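Local coordinates for protein ribose-phosphate pyrophosphokinase (Mycobacterium smegmatis, PDB 5MP7) that probably transfers the pyrophosphoryl group of ATP to the 1-hydroxyl of ribose 5-phosphate, a magnesium-dependent step that makes PRPP for nucleotide biosynthesis, at residues M13-R18 with A34-T39; D60-Q65 with T94-F99; D171-S176 with K224-T229; N215-D220 with N244-D249; V281-P286 with V298-P303. One frame throughout, in Å; residues are numbered along the deposited sequence.

Contact 1: residues M13-R18 with A34-T39; sequences MLFAGR and AVTAQT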
# COMPACT_ATOMS: atom_id res chain seq x y z
N MET A 13 -39.48 -47.15 25.99
CA MET A 13 -39.01 -46.22 24.98
C MET A 13 -37.66 -46.61 24.44
O MET A 13 -36.73 -46.90 25.16
CB MET A 13 -38.95 -44.81 25.52
CG MET A 13 -40.31 -44.18 25.57
SD MET A 13 -40.26 -42.53 26.29
CE MET A 13 -40.02 -41.53 24.82
N LEU A 14 -37.57 -46.55 23.14
CA LEU A 14 -36.42 -46.98 22.42
C LEU A 14 -35.77 -45.73 21.82
O LEU A 14 -36.40 -44.96 21.12
CB LEU A 14 -36.87 -48.00 21.38
CG LEU A 14 -35.80 -48.51 20.42
CD1 LEU A 14 -34.72 -49.39 21.09
CD2 LEU A 14 -36.51 -49.28 19.33
N PHE A 15 -34.49 -45.55 22.09
CA PHE A 15 -33.71 -44.45 21.57
C PHE A 15 -32.58 -45.05 20.72
O PHE A 15 -32.08 -46.12 21.02
CB PHE A 15 -33.10 -43.69 22.72
CG PHE A 15 -34.11 -43.16 23.66
CD1 PHE A 15 -34.62 -43.94 24.68
CD2 PHE A 15 -34.58 -41.86 23.50
CE1 PHE A 15 -35.61 -43.42 25.51
CE2 PHE A 15 -35.54 -41.35 24.32
CZ PHE A 15 -36.08 -42.12 25.31
N ALA A 16 -32.16 -44.34 19.69
CA ALA A 16 -31.13 -44.85 18.81
C ALA A 16 -30.21 -43.74 18.40
O ALA A 16 -30.64 -42.63 18.12
CB ALA A 16 -31.74 -45.49 17.59
N GLY A 17 -28.92 -44.04 18.40
CA GLY A 17 -27.95 -43.17 17.77
C GLY A 17 -27.93 -43.32 16.25
O GLY A 17 -28.61 -44.16 15.70
N ARG A 18 -27.14 -42.48 15.60
CA ARG A 18 -27.10 -42.38 14.13
C ARG A 18 -26.18 -43.38 13.44
O ARG A 18 -26.21 -43.46 12.24
CB ARG A 18 -26.62 -40.98 13.73
CG ARG A 18 -27.60 -39.87 14.08
CD ARG A 18 -26.94 -38.51 13.84
NE ARG A 18 -25.88 -38.25 14.82
CZ ARG A 18 -24.88 -37.38 14.68
NH1 ARG A 18 -24.76 -36.65 13.58
NH2 ARG A 18 -24.00 -37.22 15.67
N ALA A 34 -42.13 -47.35 17.93
CA ALA A 34 -41.38 -46.37 17.14
C ALA A 34 -40.16 -45.91 17.93
O ALA A 34 -40.19 -45.85 19.16
CB ALA A 34 -42.25 -45.19 16.77
N VAL A 35 -39.09 -45.59 17.20
CA VAL A 35 -37.91 -44.97 17.78
C VAL A 35 -38.31 -43.56 18.20
O VAL A 35 -39.01 -42.89 17.49
CB VAL A 35 -36.76 -44.89 16.78
CG1 VAL A 35 -35.57 -44.13 17.37
CG2 VAL A 35 -36.31 -46.29 16.40
N THR A 36 -37.88 -43.15 19.38
CA THR A 36 -38.22 -41.86 19.94
C THR A 36 -37.54 -40.75 19.16
O THR A 36 -36.38 -40.83 18.82
CB THR A 36 -37.78 -41.79 21.41
OG1 THR A 36 -38.42 -42.85 22.13
CG2 THR A 36 -38.18 -40.51 22.03
N ALA A 37 -38.32 -39.72 18.86
CA ALA A 37 -37.89 -38.62 18.01
C ALA A 37 -36.83 -37.82 18.73
O ALA A 37 -36.94 -37.56 19.93
CB ALA A 37 -39.08 -37.70 17.69
N GLN A 38 -35.79 -37.46 18.01
CA GLN A 38 -34.77 -36.64 18.56
C GLN A 38 -34.02 -35.89 17.50
O GLN A 38 -33.90 -36.35 16.40
CB GLN A 38 -33.80 -37.53 19.36
CG GLN A 38 -33.11 -38.58 18.50
CD GLN A 38 -31.89 -39.20 19.09
OE1 GLN A 38 -31.80 -39.32 20.28
NE2 GLN A 38 -30.95 -39.65 18.23
N THR A 39 -33.44 -34.77 17.89
CA THR A 39 -32.50 -34.05 17.06
C THR A 39 -31.08 -34.49 17.46
O THR A 39 -30.72 -34.42 18.63
CB THR A 39 -32.64 -32.56 17.32
OG1 THR A 39 -34.03 -32.21 17.27
CG2 THR A 39 -31.85 -31.75 16.31
O HOH W 1 -33.75 -41.88 19.19

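Contact 2: residues D60-Q65 with T94-F99; sequences DAFVLQ and TAILPF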
# COMPACT_ATOMS: atom_id res chain seq x y z
N ASP A 60 -38.91 -46.62 30.74
CA ASP A 60 -37.88 -47.64 30.72
C ASP A 60 -37.20 -47.46 29.36
O ASP A 60 -37.79 -47.75 28.34
CB ASP A 60 -38.51 -49.02 30.85
CG ASP A 60 -39.09 -49.27 32.24
OD1 ASP A 60 -39.86 -48.44 32.78
OD2 ASP A 60 -38.79 -50.34 32.81
N ALA A 61 -35.99 -46.92 29.37
CA ALA A 61 -35.32 -46.49 28.17
C ALA A 61 -34.30 -47.51 27.76
O ALA A 61 -33.59 -48.06 28.60
CB ALA A 61 -34.64 -45.17 28.39
N PHE A 62 -34.25 -47.78 26.45
CA PHE A 62 -33.24 -48.64 25.85
C PHE A 62 -32.51 -47.82 24.80
O PHE A 62 -33.11 -47.33 23.84
CB PHE A 62 -33.92 -49.86 25.26
CG PHE A 62 -34.55 -50.72 26.29
CD1 PHE A 62 -35.80 -50.41 26.81
CD2 PHE A 62 -33.87 -51.81 26.80
CE1 PHE A 62 -36.37 -51.19 27.83
CE2 PHE A 62 -34.45 -52.60 27.80
CZ PHE A 62 -35.71 -52.31 28.29
N VAL A 63 -31.22 -47.62 25.00
CA VAL A 63 -30.46 -46.70 24.16
C VAL A 63 -29.55 -47.54 23.30
O VAL A 63 -28.59 -48.06 23.78
CB VAL A 63 -29.60 -45.76 25.00
CG1 VAL A 63 -28.92 -44.75 24.11
CG2 VAL A 63 -30.48 -45.09 26.01
N LEU A 64 -29.88 -47.65 22.02
CA LEU A 64 -29.21 -48.53 21.11
C LEU A 64 -28.19 -47.77 20.29
O LEU A 64 -28.53 -46.87 19.56
CB LEU A 64 -30.25 -49.19 20.20
CG LEU A 64 -29.80 -50.01 18.99
CD1 LEU A 64 -28.83 -51.13 19.31
CD2 LEU A 64 -31.06 -50.60 18.36
N GLN A 65 -26.93 -48.15 20.41
CA GLN A 65 -25.89 -47.57 19.60
C GLN A 65 -24.90 -48.65 19.17
O GLN A 65 -24.27 -49.32 20.02
CB GLN A 65 -25.17 -46.45 20.38
CG GLN A 65 -24.09 -45.73 19.61
CD GLN A 65 -24.66 -44.73 18.59
OE1 GLN A 65 -25.38 -45.09 17.67
NE2 GLN A 65 -24.32 -43.46 18.76
N THR A 94 -31.15 -48.73 30.09
CA THR A 94 -30.32 -49.82 29.64
C THR A 94 -29.55 -49.40 28.38
O THR A 94 -30.14 -48.95 27.44
CB THR A 94 -31.19 -51.05 29.31
OG1 THR A 94 -31.98 -51.42 30.45
CG2 THR A 94 -30.34 -52.20 28.88
N ALA A 95 -28.24 -49.52 28.39
CA ALA A 95 -27.41 -49.26 27.23
C ALA A 95 -27.24 -50.56 26.45
O ALA A 95 -26.90 -51.61 27.01
CB ALA A 95 -26.06 -48.75 27.64
N ILE A 96 -27.47 -50.51 25.16
CA ILE A 96 -27.29 -51.65 24.30
C ILE A 96 -26.10 -51.35 23.38
O ILE A 96 -26.13 -50.40 22.61
CB ILE A 96 -28.54 -51.89 23.48
CG1 ILE A 96 -29.66 -52.32 24.40
CG2 ILE A 96 -28.30 -52.97 22.45
CD1 ILE A 96 -30.99 -52.20 23.73
N LEU A 97 -25.06 -52.16 23.49
CA LEU A 97 -23.88 -51.98 22.67
C LEU A 97 -23.60 -53.28 21.93
O LEU A 97 -22.90 -54.10 22.44
CB LEU A 97 -22.70 -51.63 23.54
CG LEU A 97 -22.84 -50.28 24.25
CD1 LEU A 97 -23.48 -50.48 25.59
CD2 LEU A 97 -21.48 -49.63 24.48
N PRO A 98 -24.19 -53.48 20.74
CA PRO A 98 -24.10 -54.79 20.10
C PRO A 98 -22.65 -55.21 19.89
O PRO A 98 -22.33 -56.36 20.11
CB PRO A 98 -24.82 -54.58 18.78
CG PRO A 98 -25.76 -53.46 19.02
CD PRO A 98 -25.06 -52.55 19.97
N PHE A 99 -21.79 -54.28 19.50
CA PHE A 99 -20.35 -54.50 19.49
C PHE A 99 -19.75 -53.61 20.59
O PHE A 99 -19.86 -52.38 20.54
CB PHE A 99 -19.82 -54.13 18.12
CG PHE A 99 -18.32 -54.10 18.00
CD1 PHE A 99 -17.62 -55.26 17.70
CD2 PHE A 99 -17.62 -52.91 18.13
CE1 PHE A 99 -16.25 -55.25 17.55
CE2 PHE A 99 -16.25 -52.88 17.98
CZ PHE A 99 -15.56 -54.06 17.70
O HOH W 2 -34.38 -50.00 31.03

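Contact 3: residues D171-S176 with K224-T229; sequences DMVVVS and KTCILT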
# COMPACT_ATOMS: atom_id res chain seq x y z
N ASP A 171 -18.39 -83.27 6.07
CA ASP A 171 -17.52 -83.85 7.09
C ASP A 171 -16.74 -82.69 7.72
O ASP A 171 -15.78 -82.18 7.13
CB ASP A 171 -16.60 -84.88 6.41
CG ASP A 171 -15.79 -85.72 7.39
OD1 ASP A 171 -16.47 -86.41 8.16
OD2 ASP A 171 -14.53 -85.76 7.37
N MET A 172 -17.17 -82.25 8.91
CA MET A 172 -16.72 -80.98 9.48
C MET A 172 -15.60 -81.08 10.54
O MET A 172 -15.55 -82.02 11.30
CB MET A 172 -17.93 -80.24 10.08
CG MET A 172 -18.93 -79.75 9.02
SD MET A 172 -20.28 -78.73 9.69
CE MET A 172 -21.35 -79.97 10.45
N VAL A 173 -14.72 -80.09 10.55
CA VAL A 173 -13.85 -79.86 11.68
C VAL A 173 -13.96 -78.36 12.05
O VAL A 173 -14.00 -77.48 11.17
CB VAL A 173 -12.39 -80.34 11.39
CG1 VAL A 173 -11.72 -79.51 10.32
CG2 VAL A 173 -11.52 -80.29 12.64
N VAL A 174 -14.10 -78.05 13.35
CA VAL A 174 -14.14 -76.67 13.80
C VAL A 174 -12.71 -76.25 14.03
O VAL A 174 -11.97 -76.97 14.67
CB VAL A 174 -15.00 -76.50 15.05
CG1 VAL A 174 -15.05 -75.06 15.46
CG2 VAL A 174 -16.42 -76.92 14.77
N VAL A 175 -12.32 -75.10 13.50
CA VAL A 175 -10.93 -74.61 13.61
C VAL A 175 -10.90 -73.24 14.26
O VAL A 175 -11.60 -72.32 13.84
CB VAL A 175 -10.26 -74.52 12.25
CG1 VAL A 175 -8.80 -74.12 12.39
CG2 VAL A 175 -10.38 -75.84 11.52
N SER A 176 -10.06 -73.09 15.27
CA SER A 176 -9.83 -71.79 15.88
C SER A 176 -8.60 -71.13 15.26
O SER A 176 -7.55 -71.74 15.15
CB SER A 176 -9.63 -71.94 17.37
OG SER A 176 -9.55 -70.65 17.96
N LYS A 224 -11.31 -82.30 4.90
CA LYS A 224 -12.48 -81.93 5.71
C LYS A 224 -12.96 -80.54 5.37
O LYS A 224 -12.19 -79.72 4.85
CB LYS A 224 -12.13 -81.98 7.19
CG LYS A 224 -11.55 -83.30 7.68
CD LYS A 224 -12.57 -84.09 8.42
CE LYS A 224 -12.04 -85.32 9.08
NZ LYS A 224 -12.97 -85.76 10.14
N THR A 225 -14.23 -80.29 5.67
CA THR A 225 -14.82 -78.95 5.56
C THR A 225 -14.57 -78.20 6.84
O THR A 225 -15.15 -78.52 7.87
CB THR A 225 -16.33 -79.07 5.30
OG1 THR A 225 -16.52 -79.78 4.07
CG2 THR A 225 -16.98 -77.70 5.17
N CYS A 226 -13.70 -77.20 6.80
CA CYS A 226 -13.31 -76.44 7.98
C CYS A 226 -14.24 -75.27 8.28
O CYS A 226 -14.47 -74.46 7.42
CB CYS A 226 -11.92 -75.87 7.79
SG CYS A 226 -10.72 -77.19 7.67
N ILE A 227 -14.73 -75.19 9.52
CA ILE A 227 -15.46 -74.05 10.02
C ILE A 227 -14.49 -73.21 10.85
O ILE A 227 -14.19 -73.55 11.99
CB ILE A 227 -16.62 -74.48 10.93
CG1 ILE A 227 -17.41 -75.67 10.38
CG2 ILE A 227 -17.56 -73.31 11.18
CD1 ILE A 227 -18.06 -75.47 9.03
N LEU A 228 -13.99 -72.13 10.26
CA LEU A 228 -13.08 -71.21 10.93
C LEU A 228 -13.89 -70.21 11.70
O LEU A 228 -14.64 -69.42 11.12
CB LEU A 228 -12.28 -70.47 9.89
CG LEU A 228 -10.93 -69.85 10.13
CD1 LEU A 228 -10.10 -70.64 11.11
CD2 LEU A 228 -10.24 -69.73 8.78
N THR A 229 -13.79 -70.22 13.02
CA THR A 229 -14.67 -69.41 13.85
C THR A 229 -13.88 -68.34 14.62
O THR A 229 -12.87 -68.63 15.22
CB THR A 229 -15.56 -70.29 14.76
OG1 THR A 229 -16.49 -69.47 15.45
CG2 THR A 229 -14.75 -71.05 15.77

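Contact 4: residues N215-D220 with N244-D249; sequences NRVVGD and NLLRED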
# COMPACT_ATOMS: atom_id res chain seq x y z
N ASN A 215 3.76 -70.60 11.80
CA ASN A 215 2.37 -70.97 12.01
C ASN A 215 2.20 -72.45 11.67
O ASN A 215 2.71 -72.91 10.66
CB ASN A 215 1.47 -70.21 11.05
CG ASN A 215 1.37 -68.71 11.31
OD1 ASN A 215 0.83 -68.31 12.31
ND2 ASN A 215 1.78 -67.88 10.36
N ARG A 216 1.46 -73.20 12.48
CA ARG A 216 1.22 -74.63 12.23
C ARG A 216 -0.23 -74.97 12.56
O ARG A 216 -0.78 -74.45 13.49
CB ARG A 216 2.16 -75.51 13.09
CG ARG A 216 3.63 -75.37 12.74
CD ARG A 216 4.58 -76.03 13.75
NE ARG A 216 5.15 -75.09 14.74
CZ ARG A 216 5.97 -75.45 15.75
NH1 ARG A 216 6.32 -76.72 15.93
NH2 ARG A 216 6.44 -74.53 16.59
N VAL A 217 -0.82 -75.90 11.84
CA VAL A 217 -2.13 -76.40 12.21
C VAL A 217 -1.95 -77.57 13.15
O VAL A 217 -1.18 -78.45 12.86
CB VAL A 217 -2.88 -76.88 10.97
CG1 VAL A 217 -4.25 -77.41 11.35
CG2 VAL A 217 -3.00 -75.74 9.97
N VAL A 218 -2.68 -77.59 14.25
CA VAL A 218 -2.61 -78.66 15.21
C VAL A 218 -3.95 -79.34 15.12
O VAL A 218 -4.97 -78.74 15.43
CB VAL A 218 -2.35 -78.11 16.64
CG1 VAL A 218 -2.37 -79.22 17.68
CG2 VAL A 218 -1.02 -77.36 16.69
N GLY A 219 -3.95 -80.61 14.73
CA GLY A 219 -5.17 -81.38 14.43
C GLY A 219 -5.24 -81.77 12.94
O GLY A 219 -4.48 -81.24 12.13
N ASP A 220 -6.14 -82.69 12.60
CA ASP A 220 -6.28 -83.18 11.22
C ASP A 220 -7.43 -82.52 10.48
O ASP A 220 -8.61 -82.65 10.86
CB ASP A 220 -6.47 -84.70 11.16
CG ASP A 220 -6.42 -85.25 9.71
OD1 ASP A 220 -5.37 -85.08 9.05
OD2 ASP A 220 -7.40 -85.83 9.21
N ASN A 244 -5.32 -69.91 4.13
CA ASN A 244 -4.23 -70.35 3.30
C ASN A 244 -3.49 -71.56 3.92
O ASN A 244 -3.11 -72.50 3.23
CB ASN A 244 -3.26 -69.19 3.08
CG ASN A 244 -1.90 -69.66 2.58
OD1 ASN A 244 -1.83 -70.21 1.50
ND2 ASN A 244 -0.83 -69.48 3.38
N LEU A 245 -3.32 -71.52 5.24
CA LEU A 245 -2.70 -72.63 5.99
C LEU A 245 -3.53 -73.89 5.93
O LEU A 245 -2.98 -74.98 5.85
CB LEU A 245 -2.51 -72.24 7.46
CG LEU A 245 -1.10 -72.36 8.00
CD1 LEU A 245 -0.14 -71.39 7.32
CD2 LEU A 245 -1.19 -72.05 9.49
N LEU A 246 -4.84 -73.75 6.04
CA LEU A 246 -5.74 -74.92 6.03
C LEU A 246 -5.77 -75.53 4.62
O LEU A 246 -5.83 -76.74 4.48
CB LEU A 246 -7.15 -74.54 6.46
CG LEU A 246 -7.29 -74.15 7.92
CD1 LEU A 246 -8.63 -73.47 8.16
CD2 LEU A 246 -7.13 -75.35 8.84
N ARG A 247 -5.66 -74.66 3.62
CA ARG A 247 -5.59 -75.05 2.22
C ARG A 247 -4.37 -75.88 1.97
O ARG A 247 -4.45 -76.95 1.39
CB ARG A 247 -5.50 -73.79 1.35
CG ARG A 247 -5.70 -73.97 -0.15
CD ARG A 247 -5.61 -72.61 -0.90
NE ARG A 247 -4.31 -71.89 -0.82
CZ ARG A 247 -3.07 -72.41 -0.90
NH1 ARG A 247 -2.84 -73.70 -1.14
NH2 ARG A 247 -2.01 -71.60 -0.77
N GLU A 248 -3.23 -75.37 2.42
CA GLU A 248 -1.97 -76.10 2.36
C GLU A 248 -1.98 -77.43 3.09
O GLU A 248 -1.22 -78.30 2.76
CB GLU A 248 -0.86 -75.25 2.93
CG GLU A 248 -0.37 -74.36 1.82
CD GLU A 248 0.33 -73.07 2.22
OE1 GLU A 248 0.86 -72.98 3.35
OE2 GLU A 248 0.36 -72.15 1.37
N ASP A 249 -2.83 -77.58 4.09
CA ASP A 249 -2.91 -78.84 4.83
C ASP A 249 -3.98 -79.77 4.30
O ASP A 249 -4.30 -80.79 4.93
CB ASP A 249 -3.07 -78.57 6.31
CG ASP A 249 -1.76 -78.22 6.99
OD1 ASP A 249 -1.02 -79.19 7.27
OD2 ASP A 249 -1.45 -77.03 7.21
O HOH W 3 0.58 -76.68 9.33

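Contact 5: residues V281-P286 with V298-P303; sequences VTNTLP and VLSIAP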
# COMPACT_ATOMS: atom_id res chain seq x y z
N VAL A 281 -21.48 -63.47 8.85
CA VAL A 281 -21.43 -62.47 9.92
C VAL A 281 -22.83 -62.02 10.29
O VAL A 281 -23.78 -62.37 9.61
CB VAL A 281 -20.62 -61.21 9.57
CG1 VAL A 281 -19.20 -61.56 9.27
CG2 VAL A 281 -21.22 -60.48 8.41
N THR A 282 -22.96 -61.36 11.43
CA THR A 282 -24.22 -60.75 11.84
C THR A 282 -24.13 -59.30 11.55
O THR A 282 -23.07 -58.78 11.19
CB THR A 282 -24.56 -60.93 13.35
OG1 THR A 282 -23.70 -60.07 14.15
CG2 THR A 282 -24.39 -62.36 13.76
N ASN A 283 -25.23 -58.61 11.78
CA ASN A 283 -25.25 -57.16 11.55
C ASN A 283 -25.13 -56.32 12.83
O ASN A 283 -25.85 -55.34 12.99
CB ASN A 283 -26.49 -56.78 10.70
CG ASN A 283 -27.78 -56.92 11.46
OD1 ASN A 283 -27.90 -57.75 12.36
ND2 ASN A 283 -28.74 -56.14 11.10
N THR A 284 -24.28 -56.73 13.76
CA THR A 284 -24.06 -55.93 14.96
C THR A 284 -23.45 -54.61 14.58
O THR A 284 -23.65 -53.64 15.27
CB THR A 284 -23.11 -56.63 15.96
OG1 THR A 284 -22.00 -57.19 15.27
CG2 THR A 284 -23.83 -57.72 16.76
N LEU A 285 -22.70 -54.61 13.50
CA LEU A 285 -22.14 -53.43 12.87
C LEU A 285 -22.77 -53.28 11.52
O LEU A 285 -23.21 -54.27 10.95
CB LEU A 285 -20.64 -53.60 12.67
CG LEU A 285 -19.94 -53.58 14.03
CD1 LEU A 285 -18.64 -54.34 14.01
CD2 LEU A 285 -19.66 -52.15 14.50
N PRO A 286 -22.85 -52.04 10.99
CA PRO A 286 -23.53 -51.87 9.71
C PRO A 286 -22.61 -52.38 8.60
O PRO A 286 -21.45 -52.02 8.55
CB PRO A 286 -23.73 -50.36 9.60
CG PRO A 286 -22.68 -49.79 10.45
CD PRO A 286 -22.37 -50.76 11.53
N VAL A 298 -25.04 -62.15 5.63
CA VAL A 298 -25.30 -61.38 6.84
C VAL A 298 -26.58 -61.83 7.45
O VAL A 298 -27.61 -61.82 6.80
CB VAL A 298 -25.38 -59.87 6.54
CG1 VAL A 298 -25.60 -59.09 7.81
CG2 VAL A 298 -24.07 -59.41 5.91
N LEU A 299 -26.51 -62.24 8.71
CA LEU A 299 -27.72 -62.66 9.43
C LEU A 299 -28.10 -61.57 10.38
O LEU A 299 -27.23 -60.85 10.87
CB LEU A 299 -27.50 -63.95 10.18
CG LEU A 299 -26.94 -65.10 9.35
CD1 LEU A 299 -26.56 -66.24 10.28
CD2 LEU A 299 -27.92 -65.60 8.27
N SER A 300 -29.39 -61.39 10.63
CA SER A 300 -29.83 -60.32 11.48
C SER A 300 -29.72 -60.69 12.95
O SER A 300 -30.17 -61.74 13.33
CB SER A 300 -31.28 -59.94 11.18
OG SER A 300 -31.59 -58.71 11.87
N ILE A 301 -29.18 -59.79 13.75
CA ILE A 301 -29.19 -59.90 15.20
C ILE A 301 -30.46 -59.28 15.83
O ILE A 301 -30.63 -59.34 17.04
CB ILE A 301 -27.90 -59.26 15.79
CG1 ILE A 301 -27.53 -59.95 17.09
CG2 ILE A 301 -28.00 -57.75 15.99
CD1 ILE A 301 -26.73 -61.22 16.84
N ALA A 302 -31.33 -58.68 15.03
CA ALA A 302 -32.45 -57.95 15.55
C ALA A 302 -33.40 -58.77 16.39
O ALA A 302 -33.85 -58.28 17.43
CB ALA A 302 -33.20 -57.23 14.45
N PRO A 303 -33.78 -59.98 15.93
CA PRO A 303 -34.76 -60.74 16.74
C PRO A 303 -34.22 -61.07 18.14
O PRO A 303 -34.97 -61.01 19.11
CB PRO A 303 -34.97 -62.00 15.93
CG PRO A 303 -34.64 -61.61 14.51
CD PRO A 303 -33.49 -60.65 14.64

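Contact 1: residues M13-R18 with A34-T39
T36 packs against L14 and F15 of strand 12-16 with its backbone and its side chain together. Its CB lies 3.7 Å from F15 CE2, close to the rim of the phenyl ring. At the branch the two tips part. CG2, anti to the backbone N, runs to the apolar side, 3.6 Å from F15 CE2 and also against the methyl CE of M13. OG1 sits beside the backbone N (chi1 -58°), and the two donors therefore grip the same acceptor: T36 N reaches L14 O at 2.9 Å and nearly straight, while T36 OG1 donates to L14 O at 3.1 Å from well above the carbonyl plane. OG1 also rides over one face of the F15 ring, offset toward its rim, and the bent M13 chain brings CE to 3.4 Å from T36 OG1. One residue earlier, V35 spreads its methyls over the strand, CG1 4.1 Å from A16 CB and CG2 4.2 Å from L14 CD2, with A28 of helix 21-31 touching both L14 and V35. A water extends the link, accepting from A16 N at 3.0 Å and donating to T36 O. Here a segment returning from helix 21-31 crosses, at a slant, the outermost strand within the chain of the parallel sheet in the phosphoribosyltransferase-like N-terminal domain.

Contact 2: residues D60-Q65 with T94-F99
Strands 60-64 and 94-97 run parallel, 4.8 Å apart at closest approach and twisted by 22°, with F62 opposite T94, V63 opposite A95 and L64 opposite I96. Backbone bonds alternate between them: T94 N to A61 O, V63 N to T94 O and I96 N to V63 O. A fourth and longest, Q65 N to I96 O, measures 3.2 Å. The side chains of F62, L64, T94 and I96 share one face of the sheet. F62 and T94 run alongside each other in the same direction, with F62 CD2 3.7 Å from T94 CB. The ethyl branch of I96 instead comes to the ring's edge, its CD1 4.0 Å from F62 CB. The other branch of I96, CG2, is anti to the backbone N and points toward L64, whose CD1 touches it at 3.7 Å. That same L64 CD1 meets P98 CG at 3.9 Å, the two side chains crossing at about a right angle. Helix 302-314 covers F62 and I96 on this face, whereas V63 turns to helix 71-87, the connecting helix of this beta-alpha-beta crossover. A water donates to A61 O and is bound to T94 OG1 at 2.8 Å, while R131 also bonds that hydroxyl. The buried carbonyls are thus bonded by the sheet, and those of A61 and I96 take a further donor, from water and from Q78 of helix 71-87.

Contact 3: residues D171-S176 with K224-T229
V173 holds CG1 between its backbone N and carbonyl carbon (chi1 67°), facing C226, whose SG lies beside its own backbone N; V173 CG1 and C226 SG are 3.7 Å apart. V175 sets its branches differently, with CG1 anti to the backbone N. Its CG2 packs on C226 CB at 4.0 Å, and its CG1 meets L228 CD1 at 3.9 Å. Together V173, V175, C226 and L228 make one face of the sheet, over which helix 237-248 lies, L246 touching both V175 and C226. On the other face M172 runs out extended through chi2 and brings SD to 4.0 Å from I227 CD1, while V174 CG1 meets T229 CG2. These are two central strands, 172-176 and 225-230, of the mixed C-terminal sheet, whose parallel strands with helices on both sides form the phosphoribosyltransferase-like fold. They run parallel with a 30° twist, and five backbone bonds tie them in alternation from T225 N to D171 O through to T229 N and V175 O. The bond from V175 N to I227 O, 2.9 Å long, is almost straight at the hydrogen (177°), yet its donor stands above the carbonyl plane. At the exposed start, D171 OD2 and K224 NZ are placed as a salt bridge, but the carboxylate is crowded against the lysine chain and its position is doubtful. At the opposite end the strands lead to predicted metal and substrate sites: S176 OG bonds to the backbone O of D178, a predicted magnesium ligand, and T229 OG1 is bonded by R181; D230, predicted to bind ribose 5-phosphate, follows directly.

Contact 4: residues N215-D220 with N244-D249
D249 OD2 and V217 N share one water, which accepts from the amide at 3.0 Å and donates to the carboxylate at 3.0 Å; no direct hydrogen bond joins the two segments. This is a strand-on-helix contact at the margin of the phosphoribosyltransferase-like C-terminal domain: strand 215-218, outermost in its sheet within the chain and antiparallel to strand 197-202, passes the end of helix 237-248. The two axes stay 8.9 Å apart and are inclined by 61°. Between them V217 supplies the main apolar surface. Its CG2 is anti to the carbonyl carbon (CG1 at chi1 180°) and points into the gap, where it meets L245 CD2 at 4.1 Å and, more distantly, L246 CD2. L246 itself reaches on to C226 and L228 of strand 225-230, deeper in the sheet. N215, near the predicted active-site lysine K202, contributes only its aliphatic stem, since CB touches L245 CD2 at 3.6 Å. L245 also rests on I200 of the neighbouring strand 197-202. The side chains of D249 and V217 pass antiparallel, with the carboxylate oxygen OD2 of D249 3.4 Å from V217 CG2.

Contact 5: residues V281-P286 with V298-P303
A parallel strand pair opening into a helix start defines this contact: in the last pair of the mixed sheet of the phosphoribosyltransferase-like C-terminal domain, strand 296-299 leads, through S300 and I301, into helix 302-314, beside the end of strand 278-282. V281 lies opposite V298 and T282 opposite L299. L299 N donates to V281 O at 2.9 Å, in the carbonyl plane, whereas the following bond, N283 N to L299 O, is weak and strongly bent. Past this point a side chain takes over from the backbone. N283 carries CG between its backbone N and carbonyl carbon (chi1 70°), and this turn sends OD1 across the gap to accept from I301 N at 2.8 Å, nearly straight at the hydrogen (170°). The amide's other end, ND2, is held by Q26 of helix 21-31, which also bonds S300 OG, and the asparagine is thereby fixed on both sides. S300 in turn caps the helix start, its OG accepting from A302 N at 3.2 Å. Apolar contacts flank these bonds. V281 and V298 meet through their CG2 methyls at 3.9 Å, and V298 CG1 rests on N283 CB. I301 points toward the facing segment, and L23 of helix 21-31 touches both it and N283. Its long branch reaches T282, the terminal methyl CD1 of I301 lying 4.0 Å from T282 CG2.

From the N terminus, contact 1 closes a short loop around helix 21-31, and contact 2 then closes the crossover through helix 71-87. They share a sheet, where strands 12-16 and 60-64 are neighbours. Contact 3 spans a longer loop in the C-terminal sheet, and contact 4 crosses it: segment 215-220 falls within that loop and segment 244-249 beyond it, with L246 packing on the strand pair. Contact 5 closes the last, shortest loop at the far side of the same sheet, its centre about 22 Å from that of contact 3. It also touches contact 2, P98 and F99 meeting T284 and L285, and so joins the two domains.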